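Local structure of oxalate--CoA ligase (Arabidopsis thaliana, 5IE2) at residues E310-T315 and L404-R409. The protein is a plant enzyme of the AMP-binding (ANL) superfamily, with a large AMP-binding region followed by a smaller C-terminal domain. Residues are numbered along the deposited sequence; the frame is centred on the assembly and turned at random.
Sequences EAYAMT and LHLVGR. With ATP (adenosine-5'-triphosphate), chain C.
Tyr-312 meets Leu-404 and Leu-406 in a buried apolar contact between strand 308-314, inside a mixed sheet, and strand 404-409 of a separate antiparallel sheet, with ATP between them. Leu-406 sends CD1 over one face of the Tyr-312 ring in a CH-pi contact, 4.0 Å from the centroid and 28° off its normal. The same CD1 lies 3.6 Å from adenine C2, so one methyl packs against both tyrosine and base. Leu-404 approaches obliquely, its CD2 3.6 Å from Tyr-312 CD2. With CG anti to the backbone N, chi1 163° sets the ring between the strands, where both leucines touch it; the hydroxyl is hydrogen-bonded to Asp-394, whose other carboxylate oxygen is hydrogen-bonded to ATP.

Polar groups hold the adenine and the alpha and beta phosphates. Amino nitrogen N6 donates to Ala-311 O at 2.9 Å and to Glu-310 OE2 at 3.1 Å. Along the triphosphate Thr-315 N binds O1A, while Arg-409 grips the beta phosphate through NH1 to O2B (2.8 Å) and NH2 to O1B, with ribose O2' over its guanidinium face. Apolar side chains thus bridge strands that are not paired, while two acceptors read the adenine and the arginine probably partly offsets the phosphate charge.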
ATOM      1  N   GLU A 310      -6.165  -1.735  12.249  1.00 17.81           N
ATOM      2  CA  GLU A 310      -6.423  -2.053  10.856  1.00 16.59           C
ATOM      3  C   GLU A 310      -7.050  -0.880  10.108  1.00 15.13           C
ATOM      4  O   GLU A 310      -7.927  -0.178  10.638  1.00 15.79           O
ATOM      5  CB  GLU A 310      -7.368  -3.266  10.768  1.00 19.13           C
ATOM      6  CG  GLU A 310      -7.424  -3.819   9.347  1.00 21.41           C
ATOM      7  CD  GLU A 310      -8.309  -5.039   9.168  1.00 22.73           C
ATOM      8  OE1 GLU A 310      -9.052  -5.417  10.102  1.00 23.63           O
ATOM      9  OE2 GLU A 310      -8.263  -5.613   8.049  1.00 22.21           O
ATOM     10  N   ALA A 311      -6.560  -0.659   8.901  1.00 15.25           N
ATOM     11  CA  ALA A 311      -7.075   0.409   8.040  1.00 16.57           C
ATOM     12  C   ALA A 311      -7.555  -0.204   6.712  1.00 16.46           C
ATOM     13  O   ALA A 311      -7.166  -1.321   6.374  1.00 14.75           O
ATOM     14  CB  ALA A 311      -5.994   1.444   7.749  1.00 15.06           C
ATOM     15  N   TYR A 312      -8.330   0.574   5.960  1.00 16.06           N
ATOM     16  CA  TYR A 312      -8.863   0.209   4.644  1.00 15.80           C
ATOM     17  C   TYR A 312      -8.428   1.295   3.649  1.00 15.19           C
ATOM     18  O   TYR A 312      -8.513   2.482   3.952  1.00 14.86           O
ATOM     19  CB  TYR A 312     -10.386   0.098   4.753  1.00 15.61           C
ATOM     20  CG  TYR A 312     -11.216   0.129   3.469  1.00 15.61           C
ATOM     21  CD1 TYR A 312     -10.989  -0.788   2.437  1.00 17.52           C
ATOM     22  CD2 TYR A 312     -12.312   0.973   3.378  1.00 14.67           C
ATOM     23  CE1 TYR A 312     -11.825  -0.814   1.264  1.00 16.54           C
ATOM     24  CE2 TYR A 312     -13.149   0.947   2.257  1.00 16.39           C
ATOM     25  CZ  TYR A 312     -12.892   0.081   1.210  1.00 17.48           C
ATOM     26  OH  TYR A 312     -13.715   0.108   0.110  1.00 18.30           O
ATOM     27  N   ALA A 313      -7.885   0.873   2.513  1.00 15.26           N
ATOM     28  CA  ALA A 313      -7.243   1.811   1.590  1.00 14.19           C
ATOM     29  C   ALA A 313      -7.267   1.313   0.157  1.00 14.12           C
ATOM     30  O   ALA A 313      -7.452   0.150  -0.060  1.00 15.36           O
ATOM     31  CB  ALA A 313      -5.775   2.063   2.004  1.00 14.42           C
ATOM     32  N   MET A 314      -7.105   2.214  -0.814  1.00 13.93           N
ATOM     33  CA  MET A 314      -7.029   1.771  -2.208  1.00 13.81           C
ATOM     34  C   MET A 314      -6.313   2.823  -3.028  1.00 14.73           C
ATOM     35  O   MET A 314      -6.214   3.993  -2.641  1.00 15.28           O
ATOM     36  CB  MET A 314      -8.449   1.477  -2.758  1.00 14.20           C
ATOM     37  CG  MET A 314      -9.329   2.732  -2.975  1.00 14.26           C
ATOM     38  SD  MET A 314     -11.047   2.223  -3.302  1.00 19.89           S
ATOM     39  CE  MET A 314     -10.925   1.065  -4.680  1.00 19.03           C
ATOM     40  N   THR A 315      -5.780   2.408  -4.172  1.00 14.03           N
ATOM     41  CA  THR A 315      -4.998   3.311  -4.985  1.00 13.57           C
ATOM     42  C   THR A 315      -5.821   4.554  -5.369  1.00 15.49           C
ATOM     43  O   THR A 315      -5.293   5.638  -5.375  1.00 14.16           O
ATOM     44  CB  THR A 315      -4.519   2.590  -6.287  1.00 20.66           C
ATOM     45  OG1 THR A 315      -3.755   1.444  -5.919  1.00 19.57           O
ATOM     46  CG2 THR A 315      -3.639   3.491  -7.122  1.00 19.09           C
ATOM     47  N   LEU A 404     -16.664   0.589  10.019  1.00 18.57           N
ATOM     48  CA  LEU A 404     -16.925  -0.143   8.795  1.00 16.01           C
ATOM     49  C   LEU A 404     -16.441  -1.593   8.936  1.00 16.09           C
ATOM     50  O   LEU A 404     -15.353  -1.852   9.433  1.00 18.05           O
ATOM     51  CB  LEU A 404     -16.242   0.565   7.605  1.00 17.80           C
ATOM     52  CG  LEU A 404     -16.213  -0.090   6.224  1.00 17.96           C
ATOM     53  CD1 LEU A 404     -17.640  -0.248   5.709  1.00 19.26           C
ATOM     54  CD2 LEU A 404     -15.371   0.757   5.263  1.00 17.07           C
ATOM     55  N   HIS A 405     -17.274  -2.506   8.450  1.00 16.45           N
ATOM     56  CA  HIS A 405     -16.959  -3.914   8.360  1.00 19.97           C
ATOM     57  C   HIS A 405     -17.054  -4.338   6.917  1.00 21.44           C
ATOM     58  O   HIS A 405     -18.130  -4.236   6.338  1.00 21.28           O
ATOM     59  CB  HIS A 405     -17.942  -4.763   9.182  1.00 22.26           C
ATOM     60  CG  HIS A 405     -17.971  -4.410  10.635  1.00 23.87           C
ATOM     61  ND1 HIS A 405     -17.385  -5.208  11.602  1.00 22.72           N
ATOM     62  CD2 HIS A 405     -18.496  -3.344  11.286  1.00 25.66           C
ATOM     63  CE1 HIS A 405     -17.535  -4.634  12.786  1.00 25.70           C
ATOM     64  NE2 HIS A 405     -18.228  -3.516  12.624  1.00 27.05           N
ATOM     65  N   LEU A 406     -15.956  -4.816   6.342  1.00 20.42           N
ATOM     66  CA  LEU A 406     -15.971  -5.246   4.932  1.00 20.70           C
ATOM     67  C   LEU A 406     -16.421  -6.688   4.750  1.00 22.00           C
ATOM     68  O   LEU A 406     -16.062  -7.587   5.520  1.00 23.93           O
ATOM     69  CB  LEU A 406     -14.583  -5.063   4.329  1.00 18.02           C
ATOM     70  CG  LEU A 406     -14.176  -3.598   4.222  1.00 20.44           C
ATOM     71  CD1 LEU A 406     -12.661  -3.580   3.927  1.00 23.05           C
ATOM     72  CD2 LEU A 406     -14.953  -2.818   3.180  1.00 20.97           C
ATOM     73  N   VAL A 407     -17.222  -6.922   3.725  1.00 21.66           N
ATOM     74  CA  VAL A 407     -17.730  -8.256   3.424  1.00 22.54           C
ATOM     75  C   VAL A 407     -16.907  -8.814   2.274  1.00 24.17           C
ATOM     76  O   VAL A 407     -16.588 -10.015   2.239  1.00 26.73           O
ATOM     77  CB  VAL A 407     -19.260  -8.203   3.067  1.00 28.34           C
ATOM     78  CG1 VAL A 407     -19.792  -9.557   2.696  1.00 31.41           C
ATOM     79  CG2 VAL A 407     -20.025  -7.653   4.236  1.00 29.75           C
ATOM     80  N   GLY A 408     -16.560  -7.945   1.332  1.00 24.58           N
ATOM     81  CA  GLY A 408     -15.632  -8.385   0.297  1.00 24.14           C
ATOM     82  C   GLY A 408     -15.849  -7.613  -0.997  1.00 24.14           C
ATOM     83  O   GLY A 408     -16.764  -6.802  -1.087  1.00 25.04           O
ATOM     84  N   ARG A 409     -14.992  -7.836  -1.977  1.00 22.64           N
ATOM     85  CA  ARG A 409     -15.202  -7.268  -3.296  1.00 25.64           C
ATOM     86  C   ARG A 409     -16.436  -7.854  -3.920  1.00 27.02           C
ATOM     87  O   ARG A 409     -16.670  -9.070  -3.836  1.00 27.60           O
ATOM     88  CB  ARG A 409     -14.007  -7.527  -4.188  1.00 26.77           C
ATOM     89  CG  ARG A 409     -12.735  -6.962  -3.621  1.00 30.12           C
ATOM     90  CD  ARG A 409     -11.566  -7.719  -4.200  1.00 32.37           C
ATOM     91  NE  ARG A 409     -10.275  -7.456  -3.569  1.00 32.06           N
ATOM     92  CZ  ARG A 409      -9.413  -6.565  -4.039  1.00 33.22           C
ATOM     93  NH1 ARG A 409      -9.747  -5.830  -5.109  1.00 32.81           N
ATOM     94  NH2 ARG A 409      -8.232  -6.399  -3.430  1.00 31.36           N
TER
HETATM   95  PG  ATP C 601      -7.675  -3.924  -8.931  0.84 33.82           P
HETATM   96  O1G ATP C 601      -8.800  -4.959  -8.892  0.78 36.87           O
HETATM   97  O2G ATP C 601      -6.882  -3.965 -10.189  0.82 33.98           O
HETATM   98  O3G ATP C 601      -8.201  -2.523  -8.630  0.91 32.63           O
HETATM   99  PB  ATP C 601      -6.842  -3.987  -6.168  0.82 25.58           P
HETATM  100  O1B ATP C 601      -6.196  -5.058  -5.317  1.00 24.38           O
HETATM  101  O2B ATP C 601      -8.275  -3.629  -5.989  0.74 24.29           O
HETATM  102  O3B ATP C 601      -6.595  -4.285  -7.762  1.00 32.72           O
HETATM  103  PA  ATP C 601      -5.462  -1.878  -4.628  1.00 23.36           P
HETATM  104  O1A ATP C 601      -5.867  -0.423  -4.821  1.00 23.00           O
HETATM  105  O2A ATP C 601      -4.040  -2.223  -4.417  1.00 23.78           O
HETATM  106  O3A ATP C 601      -5.907  -2.660  -5.967  1.00 30.58           O
HETATM  107  O5' ATP C 601      -6.399  -2.519  -3.499  1.00 19.43           O
HETATM  108  C5' ATP C 601      -7.517  -1.834  -2.882  1.00 18.85           C
HETATM  109  C4' ATP C 601      -8.505  -2.931  -2.447  1.00 19.89           C
HETATM  110  O4' ATP C 601      -7.921  -3.687  -1.369  1.00 19.06           O
HETATM  111  C3' ATP C 601      -9.738  -2.374  -1.807  1.00 19.46           C
HETATM  112  O3' ATP C 601     -10.667  -1.979  -2.814  1.00 20.78           O
HETATM  113  C2' ATP C 601     -10.247  -3.535  -0.979  1.00 20.24           C
HETATM  114  O2' ATP C 601     -10.845  -4.507  -1.851  1.00 22.70           O
HETATM  115  C1' ATP C 601      -8.955  -4.143  -0.515  1.00 17.88           C
HETATM  116  N9  ATP C 601      -8.597  -3.739   0.866  1.00 16.30           N
HETATM  117  C8  ATP C 601      -7.808  -2.734   1.265  1.00 16.32           C
HETATM  118  N7  ATP C 601      -7.728  -2.737   2.632  1.00 15.32           N
HETATM  119  C5  ATP C 601      -8.479  -3.799   3.072  1.00 16.70           C
HETATM  120  C6  ATP C 601      -8.805  -4.386   4.393  1.00 17.63           C
HETATM  121  N6  ATP C 601      -8.253  -3.855   5.535  1.00 16.26           N
HETATM  122  N1  ATP C 601      -9.602  -5.478   4.393  1.00 19.81           N
HETATM  123  C2  ATP C 601     -10.098  -6.019   3.256  1.00 21.74           C
HETATM  124  N3  ATP C 601      -9.850  -5.533   2.013  1.00 19.96           N
HETATM  125  C4  ATP C 601      -9.042  -4.439   1.904  1.00 16.67           C